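Protein (tenascin) (Gallus gallus, PDB 1QR4) is an extracellular matrix adhesion protein, here a segment of two fibronectin type III domains that probably binds heparin. Local coordinates at residues A[8-13]-A[82-87]; A[35-40]-A[73-78]; A[23-28]-A[58-63]. All blocks are in the same frame, centred on the assembly; numbering follows the deposited sequence.

Interaction 1 (A[8-13]-A[82-87])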
ATOM      1  N   ASP A   8      -5.810  23.594  24.064  1.00 56.85           N
ATOM      2  CA  ASP A   8      -6.790  22.986  23.117  1.00 62.45           C
ATOM      3  C   ASP A   8      -6.021  22.049  22.189  1.00 71.52           C
ATOM      4  O   ASP A   8      -5.000  22.444  21.627  1.00 83.44           O
ATOM      5  CB  ASP A   8      -7.463  24.099  22.302  1.00 58.54           C
ATOM      6  CG  ASP A   8      -8.621  23.599  21.463  1.00 70.81           C
ATOM      7  OD1 ASP A   8      -9.488  22.875  21.995  1.00 74.10           O
ATOM      8  OD2 ASP A   8      -8.676  23.948  20.269  1.00 78.11           O
ATOM      9  N   ASN A   9      -6.477  20.807  22.041  1.00 68.94           N
ATOM     10  CA  ASN A   9      -5.783  19.860  21.163  1.00 71.32           C
ATOM     11  C   ASN A   9      -6.380  19.794  19.752  1.00 64.22           C
ATOM     12  O   ASN A   9      -7.498  20.256  19.520  1.00 77.57           O
ATOM     13  CB  ASN A   9      -5.761  18.461  21.785  1.00 57.18           C
ATOM     14  CG  ASN A   9      -7.117  17.794  21.784  1.00 40.97           C
ATOM     15  OD1 ASN A   9      -8.154  18.450  21.699  1.00 61.11           O
ATOM     16  ND2 ASN A   9      -7.114  16.478  21.886  1.00 37.64           N
ATOM     17  N   PRO A  10      -5.614  19.267  18.782  1.00 40.49           N
ATOM     18  CA  PRO A  10      -6.082  19.145  17.401  1.00 29.64           C
ATOM     19  C   PRO A  10      -7.213  18.142  17.387  1.00 33.33           C
ATOM     20  O   PRO A  10      -7.055  17.035  17.882  1.00 40.74           O
ATOM     21  CB  PRO A  10      -4.864  18.565  16.686  1.00 30.31           C
ATOM     22  CG  PRO A  10      -3.723  19.113  17.463  1.00 37.79           C
ATOM     23  CD  PRO A  10      -4.191  18.905  18.877  1.00 49.14           C
ATOM     24  N   LYS A  11      -8.357  18.516  16.835  1.00 35.82           N
ATOM     25  CA  LYS A  11      -9.477  17.587  16.797  1.00 36.80           C
ATOM     26  C   LYS A  11      -9.580  16.813  15.486  1.00 36.52           C
ATOM     27  O   LYS A  11      -8.907  17.122  14.505  1.00 38.15           O
ATOM     28  CB  LYS A  11     -10.787  18.321  17.076  1.00 49.26           C
ATOM     29  CG  LYS A  11     -10.762  19.139  18.356  1.00 88.52           C
ATOM     30  CD  LYS A  11     -12.140  19.683  18.731  1.00 99.89           C
ATOM     31  CE  LYS A  11     -12.957  18.664  19.522  1.00 99.97           C
ATOM     32  NZ  LYS A  11     -12.297  18.297  20.809  1.00 99.81           N
ATOM     33  N   ASP A  12     -10.428  15.793  15.503  1.00 34.31           N
ATOM     34  CA  ASP A  12     -10.700  14.920  14.370  1.00 32.09           C
ATOM     35  C   ASP A  12      -9.559  14.541  13.448  1.00 32.24           C
ATOM     36  O   ASP A  12      -9.577  14.844  12.258  1.00 33.17           O
ATOM     37  CB  ASP A  12     -11.898  15.436  13.573  1.00 41.59           C
ATOM     38  CG  ASP A  12     -13.172  15.456  14.401  1.00 56.94           C
ATOM     39  OD1 ASP A  12     -13.772  14.375  14.599  1.00 61.41           O
ATOM     40  OD2 ASP A  12     -13.553  16.546  14.881  1.00 64.84           O
ATOM     41  N   LEU A  13      -8.578  13.850  14.012  1.00 21.60           N
ATOM     42  CA  LEU A  13      -7.435  13.373  13.259  1.00 22.77           C
ATOM     43  C   LEU A  13      -7.837  12.079  12.555  1.00 26.16           C
ATOM     44  O   LEU A  13      -8.161  11.080  13.199  1.00 35.34           O
ATOM     45  CB  LEU A  13      -6.261  13.113  14.198  1.00 16.60           C
ATOM     46  CG  LEU A  13      -4.956  12.579  13.583  1.00 26.09           C
ATOM     47  CD1 LEU A  13      -4.391  13.591  12.580  1.00 10.60           C
ATOM     48  CD2 LEU A  13      -3.922  12.296  14.684  1.00  8.01           C
ATOM     49  N   HIS A  82       4.825  24.316  25.876  1.00 55.72           N
ATOM     50  CA  HIS A  82       3.656  23.556  26.300  1.00 64.02           C
ATOM     51  C   HIS A  82       3.070  22.818  25.103  1.00 61.02           C
ATOM     52  O   HIS A  82       2.581  23.433  24.160  1.00 57.83           O
ATOM     53  CB  HIS A  82       2.546  24.470  26.838  1.00 75.10           C
ATOM     54  CG  HIS A  82       3.021  25.582  27.719  1.00 94.80           C
ATOM     55  ND1 HIS A  82       4.304  25.651  28.218  1.00 90.61           N
ATOM     56  CD2 HIS A  82       2.379  26.684  28.172  1.00 97.82           C
ATOM     57  CE1 HIS A  82       4.433  26.752  28.938  1.00 94.94           C
ATOM     58  NE2 HIS A  82       3.280  27.395  28.925  1.00100.00           N
ATOM     59  N   LYS A  83       3.106  21.494  25.158  1.00 60.07           N
ATOM     60  CA  LYS A  83       2.548  20.656  24.108  1.00 51.95           C
ATOM     61  C   LYS A  83       1.132  20.348  24.574  1.00 39.25           C
ATOM     62  O   LYS A  83       0.921  20.007  25.735  1.00 60.11           O
ATOM     63  CB  LYS A  83       3.367  19.362  23.984  1.00 33.66           C
ATOM     64  CG  LYS A  83       4.872  19.596  24.134  1.00 38.40           C
ATOM     65  CD  LYS A  83       5.694  18.982  23.013  1.00 36.97           C
ATOM     66  CE  LYS A  83       5.694  17.465  23.085  1.00 59.43           C
ATOM     67  NZ  LYS A  83       6.472  16.872  21.957  1.00 48.15           N
ATOM     68  N   SER A  84       0.152  20.525  23.699  1.00 40.41           N
ATOM     69  CA  SER A  84      -1.236  20.245  24.060  1.00 36.86           C
ATOM     70  C   SER A  84      -1.458  18.745  24.357  1.00 45.38           C
ATOM     71  O   SER A  84      -0.500  17.958  24.464  1.00 41.61           O
ATOM     72  CB  SER A  84      -2.164  20.704  22.931  1.00 43.78           C
ATOM     73  OG  SER A  84      -1.971  19.936  21.749  1.00 56.10           O
ATOM     74  N   LYS A  85      -2.721  18.369  24.550  1.00 39.55           N
ATOM     75  CA  LYS A  85      -3.075  16.979  24.801  1.00 27.04           C
ATOM     76  C   LYS A  85      -2.958  16.292  23.447  1.00 42.93           C
ATOM     77  O   LYS A  85      -3.434  16.825  22.444  1.00 64.64           O
ATOM     78  CB  LYS A  85      -4.513  16.896  25.278  1.00 24.83           C
ATOM     79  CG  LYS A  85      -5.003  15.504  25.486  1.00 26.09           C
ATOM     80  CD  LYS A  85      -6.501  15.445  25.294  1.00 40.82           C
ATOM     81  CE  LYS A  85      -6.973  13.999  25.303  1.00 71.12           C
ATOM     82  NZ  LYS A  85      -6.171  13.159  24.358  1.00 97.60           N
ATOM     83  N   PRO A  86      -2.335  15.101  23.395  1.00 50.58           N
ATOM     84  CA  PRO A  86      -2.161  14.359  22.140  1.00 43.08           C
ATOM     85  C   PRO A  86      -3.448  13.831  21.546  1.00 44.99           C
ATOM     86  O   PRO A  86      -4.317  13.338  22.272  1.00 49.88           O
ATOM     87  CB  PRO A  86      -1.284  13.175  22.548  1.00 28.04           C
ATOM     88  CG  PRO A  86      -0.619  13.632  23.802  1.00 53.21           C
ATOM     89  CD  PRO A  86      -1.710  14.377  24.510  1.00 49.43           C
ATOM     90  N   THR A  87      -3.570  13.960  20.231  1.00 37.57           N
ATOM     91  CA  THR A  87      -4.717  13.428  19.520  1.00 36.82           C
ATOM     92  C   THR A  87      -4.138  12.190  18.828  1.00 35.64           C
ATOM     93  O   THR A  87      -3.149  12.286  18.103  1.00 33.69           O
ATOM     94  CB  THR A  87      -5.250  14.435  18.531  1.00 16.62           C
ATOM     95  OG1 THR A  87      -5.475  15.666  19.220  1.00 36.03           O
ATOM     96  CG2 THR A  87      -6.565  13.965  17.947  1.00 35.22           C
TER
HETATM   97  O   HOH W   1      -5.019  20.468  25.139  1.00 67.34           O
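With chi1 near -53°, Thr87 OG1 lies beside its own backbone N and anti to the carbonyl carbon, a rotamer that brings the hydroxyl to Pro10 O, while Asn9 carries CG between its backbone N and carbonyl carbon, a rotation (chi1 71°) that sets ND2 near Lys85 CD. Thr87 OG1 donates to Pro10 O at 2.5 Å, a very short bond whose length is doubtful at this resolution. The other branch, Thr87 CG2, packs on Leu13 CB at 3.9 Å. Asn9 ND2 also approaches Thr87 OG1, at 3.2 Å, but the angle is poor and the pair is a contact without a bond. The contact joins the lead-in to strand 11-16, with Leu13 on it, to the loop before strand 87-92 and to Thr87 at that strand's start, thereby bringing together the margins of the two sheets of a fibronectin type III β-sandwich; behind it Pro10 and Leu13 both rest on Leu75. Asn9 and Lys85 point the same way, ND2 lying 3.6 Å from Lys85 CD, and beyond that point the lysine bends so that NZ returns to Pro86 O at 2.8 Å. With an alanine here in place of Asn9, Lys85 CD would probably lose its amide neighbour and Thr87 OG1 the nearby ND2, opening a gap beside the lysine chain. Ser84 CB sits 3.6 Å from Asp8 O, and Ser84 OG is bonded to Ala77 N. His82, Lys83, Ser84 and Lys85 belong to the putative heparin-binding site.

Interaction 2 (A[35-40]-A[73-78])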
ATOM      1  N   ASP A  35       2.133  27.705  18.217  1.00 23.85           N
ATOM      2  CA  ASP A  35       3.376  27.791  17.452  1.00 43.63           C
ATOM      3  C   ASP A  35       3.469  26.955  16.185  1.00 42.61           C
ATOM      4  O   ASP A  35       3.745  27.462  15.096  1.00 36.70           O
ATOM      5  CB  ASP A  35       4.544  27.393  18.357  1.00 52.83           C
ATOM      6  CG  ASP A  35       5.434  28.555  18.720  1.00 63.75           C
ATOM      7  OD1 ASP A  35       5.001  29.729  18.584  1.00 65.82           O
ATOM      8  OD2 ASP A  35       6.575  28.276  19.150  1.00 51.97           O
ATOM      9  N   ARG A  36       3.360  25.649  16.382  1.00 42.08           N
ATOM     10  CA  ARG A  36       3.440  24.687  15.308  1.00 41.90           C
ATOM     11  C   ARG A  36       2.873  23.372  15.807  1.00 37.95           C
ATOM     12  O   ARG A  36       2.328  23.300  16.899  1.00 36.50           O
ATOM     13  CB  ARG A  36       4.891  24.518  14.871  1.00 34.71           C
ATOM     14  CG  ARG A  36       5.859  24.274  16.004  1.00 43.18           C
ATOM     15  CD  ARG A  36       7.288  24.416  15.501  1.00 74.88           C
ATOM     16  NE  ARG A  36       8.260  24.518  16.588  1.00 92.11           N
ATOM     17  CZ  ARG A  36       8.900  25.637  16.928  1.00 99.88           C
ATOM     18  NH1 ARG A  36       8.679  26.771  16.264  1.00 97.30           N
ATOM     19  NH2 ARG A  36       9.753  25.625  17.947  1.00 99.82           N
ATOM     20  N   TYR A  37       2.933  22.354  14.961  1.00 45.08           N
ATOM     21  CA  TYR A  37       2.437  21.036  15.305  1.00 32.64           C
ATOM     22  C   TYR A  37       3.615  20.084  15.337  1.00 31.94           C
ATOM     23  O   TYR A  37       4.624  20.323  14.690  1.00 35.28           O
ATOM     24  CB  TYR A  37       1.486  20.524  14.226  1.00 21.31           C
ATOM     25  CG  TYR A  37       0.172  21.250  14.073  1.00 19.48           C
ATOM     26  CD1 TYR A  37      -0.941  20.873  14.817  1.00 13.62           C
ATOM     27  CD2 TYR A  37       0.001  22.215  13.086  1.00 17.75           C
ATOM     28  CE1 TYR A  37      -2.197  21.437  14.570  1.00 15.21           C
ATOM     29  CE2 TYR A  37      -1.248  22.775  12.833  1.00 26.78           C
ATOM     30  CZ  TYR A  37      -2.341  22.379  13.577  1.00 21.25           C
ATOM     31  OH  TYR A  37      -3.582  22.915  13.312  1.00 32.61           O
ATOM     32  N   ARG A  38       3.489  19.009  16.098  1.00 26.41           N
ATOM     33  CA  ARG A  38       4.528  18.006  16.151  1.00 23.65           C
ATOM     34  C   ARG A  38       3.803  16.703  15.903  1.00 35.53           C
ATOM     35  O   ARG A  38       2.812  16.397  16.557  1.00 40.40           O
ATOM     36  CB  ARG A  38       5.216  17.984  17.504  1.00 26.76           C
ATOM     37  CG  ARG A  38       6.298  16.935  17.601  1.00 40.83           C
ATOM     38  CD  ARG A  38       6.777  16.808  19.017  1.00 68.02           C
ATOM     39  NE  ARG A  38       7.015  15.414  19.371  1.00 90.23           N
ATOM     40  CZ  ARG A  38       7.912  15.006  20.264  1.00 99.92           C
ATOM     41  NH1 ARG A  38       8.674  15.887  20.908  1.00 96.49           N
ATOM     42  NH2 ARG A  38       8.061  13.706  20.499  1.00 99.84           N
ATOM     43  N   LEU A  39       4.252  15.975  14.893  1.00 38.88           N
ATOM     44  CA  LEU A  39       3.641  14.709  14.527  1.00 32.16           C
ATOM     45  C   LEU A  39       4.623  13.622  14.844  1.00 31.88           C
ATOM     46  O   LEU A  39       5.774  13.692  14.425  1.00 41.99           O
ATOM     47  CB  LEU A  39       3.352  14.691  13.028  1.00 27.89           C
ATOM     48  CG  LEU A  39       2.855  13.406  12.384  1.00 15.49           C
ATOM     49  CD1 LEU A  39       1.475  13.129  12.863  1.00 20.35           C
ATOM     50  CD2 LEU A  39       2.853  13.546  10.876  1.00 28.98           C
ATOM     51  N   THR A  40       4.203  12.670  15.666  1.00 35.25           N
ATOM     52  CA  THR A  40       5.054  11.535  15.997  1.00 37.17           C
ATOM     53  C   THR A  40       4.273  10.308  15.575  1.00 35.25           C
ATOM     54  O   THR A  40       3.044  10.321  15.546  1.00 48.10           O
ATOM     55  CB  THR A  40       5.390  11.446  17.506  1.00 49.16           C
ATOM     56  OG1 THR A  40       4.181  11.455  18.268  1.00 68.83           O
ATOM     57  CG2 THR A  40       6.261  12.617  17.948  1.00 52.67           C
ATOM     58  N   ILE A  73      -0.296   6.949  15.247  1.00 23.89           N
ATOM     59  CA  ILE A  73      -0.008   8.330  14.893  1.00 20.06           C
ATOM     60  C   ILE A  73      -0.623   9.280  15.904  1.00 25.32           C
ATOM     61  O   ILE A  73      -1.795   9.155  16.249  1.00 27.51           O
ATOM     62  CB  ILE A  73      -0.549   8.687  13.471  1.00 25.74           C
ATOM     63  CG1 ILE A  73       0.050   7.744  12.425  1.00 28.03           C
ATOM     64  CG2 ILE A  73      -0.152  10.122  13.092  1.00 10.68           C
ATOM     65  CD1 ILE A  73      -0.676   7.733  11.091  1.00 18.84           C
ATOM     66  N   SER A  74       0.183  10.222  16.379  1.00 34.19           N
ATOM     67  CA  SER A  74      -0.277  11.233  17.321  1.00 32.77           C
ATOM     68  C   SER A  74       0.211  12.634  16.959  1.00 16.87           C
ATOM     69  O   SER A  74       1.380  12.865  16.650  1.00 22.12           O
ATOM     70  CB  SER A  74       0.101  10.885  18.768  1.00 37.39           C
ATOM     71  OG  SER A  74       1.496  10.701  18.914  1.00 57.34           O
ATOM     72  N   LEU A  75      -0.727  13.563  16.999  1.00 25.47           N
ATOM     73  CA  LEU A  75      -0.466  14.950  16.684  1.00 24.47           C
ATOM     74  C   LEU A  75      -0.705  15.785  17.929  1.00 32.68           C
ATOM     75  O   LEU A  75      -1.621  15.515  18.707  1.00 29.62           O
ATOM     76  CB  LEU A  75      -1.412  15.406  15.581  1.00 18.03           C
ATOM     77  CG  LEU A  75      -1.136  16.788  15.032  1.00  7.22           C
ATOM     78  CD1 LEU A  75       0.190  16.794  14.308  1.00 12.69           C
ATOM     79  CD2 LEU A  75      -2.242  17.146  14.113  1.00 29.19           C
ATOM     80  N   VAL A  76       0.093  16.832  18.080  1.00 32.54           N
ATOM     81  CA  VAL A  76      -0.002  17.716  19.221  1.00 37.34           C
ATOM     82  C   VAL A  76       0.365  19.145  18.833  1.00 33.61           C
ATOM     83  O   VAL A  76       1.266  19.365  18.026  1.00 33.51           O
ATOM     84  CB  VAL A  76       0.938  17.235  20.352  1.00 31.82           C
ATOM     85  CG1 VAL A  76       2.334  17.012  19.821  1.00 32.37           C
ATOM     86  CG2 VAL A  76       0.977  18.243  21.476  1.00 39.42           C
ATOM     87  N   ALA A  77      -0.356  20.111  19.399  1.00 35.07           N
ATOM     88  CA  ALA A  77      -0.089  21.520  19.146  1.00 25.33           C
ATOM     89  C   ALA A  77       0.898  22.065  20.199  1.00 36.34           C
ATOM     90  O   ALA A  77       0.635  22.003  21.397  1.00 59.42           O
ATOM     91  CB  ALA A  77      -1.408  22.319  19.154  1.00 19.76           C
ATOM     92  N   GLU A  78       2.069  22.503  19.746  1.00 41.32           N
ATOM     93  CA  GLU A  78       3.087  23.059  20.627  1.00 39.87           C
ATOM     94  C   GLU A  78       2.820  24.556  20.693  1.00 57.84           C
ATOM     95  O   GLU A  78       3.016  25.274  19.708  1.00 52.01           O
ATOM     96  CB  GLU A  78       4.494  22.794  20.081  1.00 25.19           C
ATOM     97  CG  GLU A  78       4.870  21.309  19.975  1.00 25.60           C
ATOM     98  CD  GLU A  78       6.341  21.066  19.579  1.00 42.82           C
ATOM     99  OE1 GLU A  78       7.083  22.040  19.317  1.00 52.23           O
ATOM    100  OE2 GLU A  78       6.768  19.892  19.537  1.00 44.63           O
TER
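Strands 36-42 and 70-78 are the central pair of the four-stranded sheet in a fibronectin type III domain; their segments 36-40 and 73-78 run antiparallel, with axes 4.7 Å apart at 151°. Arg36, Arg38 and Thr40 form hydrogen-bonded pairs with Glu78, Val76 and Ser74. At the start of the pairing Asp35 and Arg36 both face Glu78 in a classic β bulge: Glu78 O takes Asp35 N at 3.0 Å and, weakly, Arg36 N at 3.4 Å. On the face of Arg36, Arg38 and Thr40, the extended Glu78 side chain places its carboxylate between two arginines. OE1 makes a long salt bridge to Arg36 NE (3.9 Å), the planes 65° apart, whereas OE2 lies along the Arg38 methylenes, 4.5 Å from Arg38 NE and too far for a salt bridge. Each guanidinium has a closer acid on strand 48-53, Glu52 for Arg36 and Glu50 for Arg38. Ser74 OG gives Thr40 OG1 a weak bond at 2.9 Å. On the apolar face Leu75, with CG anti to its backbone N (chi1 -173°), sends CD1 to Tyr37 CB at 3.9 Å, and the Tyr37 ring meets Trp27 edge-to-face. A mixed polar and charged face, carrying Arg38 of the putative heparin site, backed by an apolar face turned to the other sheet, is typical of a fibronectin type III β-sandwich.

Interaction 3 (A[23-28]-A[58-63])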
ATOM      1  N   LEU A  23       0.584   7.672   3.943  1.00 23.82           N
ATOM      2  CA  LEU A  23      -0.683   7.830   4.633  1.00 12.50           C
ATOM      3  C   LEU A  23      -0.981   9.297   4.557  1.00 12.07           C
ATOM      4  O   LEU A  23      -0.087  10.126   4.709  1.00 15.91           O
ATOM      5  CB  LEU A  23      -0.581   7.413   6.088  1.00 21.22           C
ATOM      6  CG  LEU A  23      -0.582   5.903   6.314  1.00 34.07           C
ATOM      7  CD1 LEU A  23      -0.249   5.614   7.761  1.00 30.07           C
ATOM      8  CD2 LEU A  23      -1.928   5.307   5.935  1.00 24.97           C
ATOM      9  N   SER A  24      -2.233   9.614   4.263  1.00 18.55           N
ATOM     10  CA  SER A  24      -2.674  10.995   4.159  1.00 19.79           C
ATOM     11  C   SER A  24      -3.416  11.417   5.449  1.00 29.91           C
ATOM     12  O   SER A  24      -4.450  10.846   5.820  1.00 30.69           O
ATOM     13  CB  SER A  24      -3.571  11.137   2.938  1.00 28.05           C
ATOM     14  OG  SER A  24      -3.955  12.486   2.773  1.00 61.85           O
ATOM     15  N   LEU A  25      -2.861  12.402   6.146  1.00 31.98           N
ATOM     16  CA  LEU A  25      -3.446  12.872   7.391  1.00 23.67           C
ATOM     17  C   LEU A  25      -4.231  14.172   7.258  1.00 33.19           C
ATOM     18  O   LEU A  25      -3.828  15.100   6.537  1.00 32.24           O
ATOM     19  CB  LEU A  25      -2.348  13.063   8.433  1.00 28.36           C
ATOM     20  CG  LEU A  25      -1.446  11.862   8.709  1.00 22.26           C
ATOM     21  CD1 LEU A  25      -0.263  12.303   9.545  1.00 22.96           C
ATOM     22  CD2 LEU A  25      -2.227  10.770   9.398  1.00 25.88           C
ATOM     23  N   ARG A  26      -5.330  14.246   8.008  1.00 27.51           N
ATOM     24  CA  ARG A  26      -6.181  15.426   8.017  1.00 24.65           C
ATOM     25  C   ARG A  26      -6.772  15.626   9.412  1.00 29.45           C
ATOM     26  O   ARG A  26      -7.114  14.663  10.090  1.00 25.57           O
ATOM     27  CB  ARG A  26      -7.273  15.292   6.967  1.00 31.23           C
ATOM     28  CG  ARG A  26      -7.984  16.570   6.675  1.00 41.07           C
ATOM     29  CD  ARG A  26      -8.758  16.458   5.387  1.00 43.85           C
ATOM     30  NE  ARG A  26      -9.647  17.598   5.227  1.00 38.19           N
ATOM     31  CZ  ARG A  26     -10.966  17.530   5.337  1.00 51.80           C
ATOM     32  NH1 ARG A  26     -11.555  16.363   5.599  1.00 50.62           N
ATOM     33  NH2 ARG A  26     -11.692  18.635   5.214  1.00 35.93           N
ATOM     34  N   TRP A  27      -6.874  16.887   9.830  1.00 30.31           N
ATOM     35  CA  TRP A  27      -7.387  17.230  11.152  1.00 26.42           C
ATOM     36  C   TRP A  27      -7.899  18.654  11.236  1.00 29.97           C
ATOM     37  O   TRP A  27      -7.741  19.447  10.306  1.00 27.12           O
ATOM     38  CB  TRP A  27      -6.275  17.102  12.177  1.00 29.79           C
ATOM     39  CG  TRP A  27      -5.194  18.079  11.933  1.00 17.43           C
ATOM     40  CD1 TRP A  27      -5.115  19.347  12.414  1.00 36.52           C
ATOM     41  CD2 TRP A  27      -4.041  17.887  11.115  1.00 28.56           C
ATOM     42  NE1 TRP A  27      -3.985  19.966  11.945  1.00 27.99           N
ATOM     43  CE2 TRP A  27      -3.307  19.093  11.140  1.00 14.85           C
ATOM     44  CE3 TRP A  27      -3.558  16.813  10.354  1.00 35.42           C
ATOM     45  CZ2 TRP A  27      -2.120  19.262  10.436  1.00 21.44           C
ATOM     46  CZ3 TRP A  27      -2.373  16.980   9.646  1.00 25.81           C
ATOM     47  CH2 TRP A  27      -1.667  18.200   9.693  1.00 36.51           C
ATOM     48  N   ARG A  28      -8.466  18.978  12.395  1.00 22.57           N
ATOM     49  CA  ARG A  28      -8.971  20.311  12.637  1.00 24.19           C
ATOM     50  C   ARG A  28      -7.953  21.119  13.401  1.00 34.69           C
ATOM     51  O   ARG A  28      -7.268  20.601  14.281  1.00 42.94           O
ATOM     52  CB  ARG A  28     -10.274  20.291  13.410  1.00 26.28           C
ATOM     53  CG  ARG A  28     -11.478  20.407  12.533  1.00 23.95           C
ATOM     54  CD  ARG A  28     -12.597  21.052  13.290  1.00 59.57           C
ATOM     55  NE  ARG A  28     -13.845  21.029  12.537  1.00 82.01           N
ATOM     56  CZ  ARG A  28     -14.428  19.923  12.070  1.00 82.35           C
ATOM     57  NH1 ARG A  28     -13.877  18.722  12.265  1.00 45.82           N
ATOM     58  NH2 ARG A  28     -15.585  20.022  11.418  1.00 70.92           N
ATOM     59  N   THR A  58      -3.693  21.624   7.662  1.00 25.06           N
ATOM     60  CA  THR A  58      -4.734  20.818   8.274  1.00 30.53           C
ATOM     61  C   THR A  58      -4.713  19.479   7.545  1.00 27.55           C
ATOM     62  O   THR A  58      -5.561  18.609   7.757  1.00 34.74           O
ATOM     63  CB  THR A  58      -6.110  21.468   8.169  1.00 30.34           C
ATOM     64  OG1 THR A  58      -6.427  21.718   6.799  1.00 36.71           O
ATOM     65  CG2 THR A  58      -6.134  22.765   8.951  1.00 23.68           C
ATOM     66  N   SER A  59      -3.678  19.318   6.723  1.00 37.83           N
ATOM     67  CA  SER A  59      -3.467  18.132   5.907  1.00 28.71           C
ATOM     68  C   SER A  59      -1.966  17.964   5.704  1.00 24.81           C
ATOM     69  O   SER A  59      -1.224  18.950   5.655  1.00 43.92           O
ATOM     70  CB  SER A  59      -4.145  18.319   4.553  1.00 29.72           C
ATOM     71  OG  SER A  59      -4.202  17.094   3.857  1.00 49.96           O
ATOM     72  N   PHE A  60      -1.522  16.720   5.593  1.00 22.91           N
ATOM     73  CA  PHE A  60      -0.106  16.423   5.414  1.00 19.61           C
ATOM     74  C   PHE A  60       0.012  14.972   5.009  1.00 23.63           C
ATOM     75  O   PHE A  60      -0.627  14.114   5.617  1.00 34.18           O
ATOM     76  CB  PHE A  60       0.638  16.656   6.732  1.00 17.83           C
ATOM     77  CG  PHE A  60       2.008  16.027   6.798  1.00 19.02           C
ATOM     78  CD1 PHE A  60       2.160  14.680   7.113  1.00 30.14           C
ATOM     79  CD2 PHE A  60       3.146  16.791   6.565  1.00 20.67           C
ATOM     80  CE1 PHE A  60       3.422  14.103   7.193  1.00 33.01           C
ATOM     81  CE2 PHE A  60       4.416  16.223   6.639  1.00 30.41           C
ATOM     82  CZ  PHE A  60       4.554  14.877   6.953  1.00 28.93           C
ATOM     83  N   ILE A  61       0.813  14.703   3.974  1.00 31.81           N
ATOM     84  CA  ILE A  61       1.029  13.329   3.498  1.00 34.35           C
ATOM     85  C   ILE A  61       2.246  12.741   4.183  1.00 27.02           C
ATOM     86  O   ILE A  61       3.369  13.226   4.027  1.00 35.21           O
ATOM     87  CB  ILE A  61       1.269  13.241   1.976  1.00 34.87           C
ATOM     88  CG1 ILE A  61       0.095  13.834   1.198  1.00 38.08           C
ATOM     89  CG2 ILE A  61       1.437  11.783   1.573  1.00 50.42           C
ATOM     90  CD1 ILE A  61      -1.146  13.011   1.268  1.00 32.91           C
ATOM     91  N   LEU A  62       2.004  11.713   4.975  1.00 27.87           N
ATOM     92  CA  LEU A  62       3.070  11.044   5.688  1.00 26.73           C
ATOM     93  C   LEU A  62       3.755  10.097   4.703  1.00 38.64           C
ATOM     94  O   LEU A  62       3.095   9.329   4.007  1.00 54.59           O
ATOM     95  CB  LEU A  62       2.470  10.289   6.861  1.00 26.40           C
ATOM     96  CG  LEU A  62       3.424   9.758   7.911  1.00 27.51           C
ATOM     97  CD1 LEU A  62       4.510  10.773   8.244  1.00 31.42           C
ATOM     98  CD2 LEU A  62       2.585   9.439   9.124  1.00 31.51           C
ATOM     99  N   ARG A  63       5.078  10.160   4.631  1.00 46.11           N
ATOM    100  CA  ARG A  63       5.817   9.319   3.690  1.00 39.86           C
ATOM    101  C   ARG A  63       7.026   8.598   4.287  1.00 42.07           C
ATOM    102  O   ARG A  63       7.516   8.940   5.378  1.00 44.51           O
ATOM    103  CB  ARG A  63       6.286  10.177   2.505  1.00 51.95           C
ATOM    104  CG  ARG A  63       5.170  10.729   1.617  1.00 64.89           C
ATOM    105  CD  ARG A  63       5.703  11.799   0.677  1.00 70.79           C
ATOM    106  NE  ARG A  63       6.061  13.025   1.391  1.00 95.79           N
ATOM    107  CZ  ARG A  63       5.484  14.209   1.198  1.00 95.82           C
ATOM    108  NH1 ARG A  63       4.516  14.343   0.299  1.00 91.95           N
ATOM    109  NH2 ARG A  63       5.854  15.256   1.926  1.00 89.80           N
TER
HETATM  110  O   HOH W   2      -7.477  19.704   5.001  1.00 40.07           O
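Segments 23-28 and 58-63 run antiparallel, their strand axes 4.6 Å apart at 153°, with Leu23 and Leu25 forming hydrogen-bonded pairs with Leu62 and Phe60. They are neighbours in the three-stranded sheet of the fibronectin type III β-sandwich, where strand 22-28 lies in the middle and strand 59-63 at an edge. Leu25 N reaches Phe60 O at 2.9 Å, and Phe60 N returns a bond to Leu25 O at 3.0 Å. On the inward face Leu25 and Phe60 lie side by side, Leu25 CD1 being 4.2 Å from Phe60 CD1 and 4.1 Å from Leu62 CD2; Leu25 and Phe60 also meet Leu39 of the facing sheet. The other face is more polar. There Ile61 CD1 touches Ser24 OG and CB, and a water accepts from Arg26 NE in the guanidinium plane while bonding Thr58 OG1, linking the two segments through their side chains. Beyond the Arg26-Ser59 pair, Trp27 N donates to Thr58 O at 3.0 Å. The indole, with CG between backbone N and carbonyl carbon (chi1 65°), turns one face to the Thr58-Ser59 peptide, and Thr58 CA sits over its five-membered ring, 4.0 Å from the centroid in a CH-pi contact, while Phe60 CB meets the rim at Trp27 CH2.

In the fold
All three contacts lie in the first of the two fibronectin type III domains. Interactions 2 and 3 are regular antiparallel pairings in opposing sheets, and their inward faces meet: Leu39 CD2 is 3.6 Å from Leu25 CD1, and Leu75 CD2 is 3.6 Å from Trp27 CD2. Outward, interaction 2 carries arginines and acids, with a long salt bridge across it, and interaction 3 serines, Ile61, an arginine and a bridging water. Interaction 1 lies nearer the surface and pairs no backbone between its two segments, relying on a hydroxyl, an amide and a lysine chain. It nevertheless reaches both sheets, since Lys11 O probably bonds Arg28 N and Ser84 N probably bonds Ala77 O. Residues of the putative heparin site occur in interactions 1 and 2.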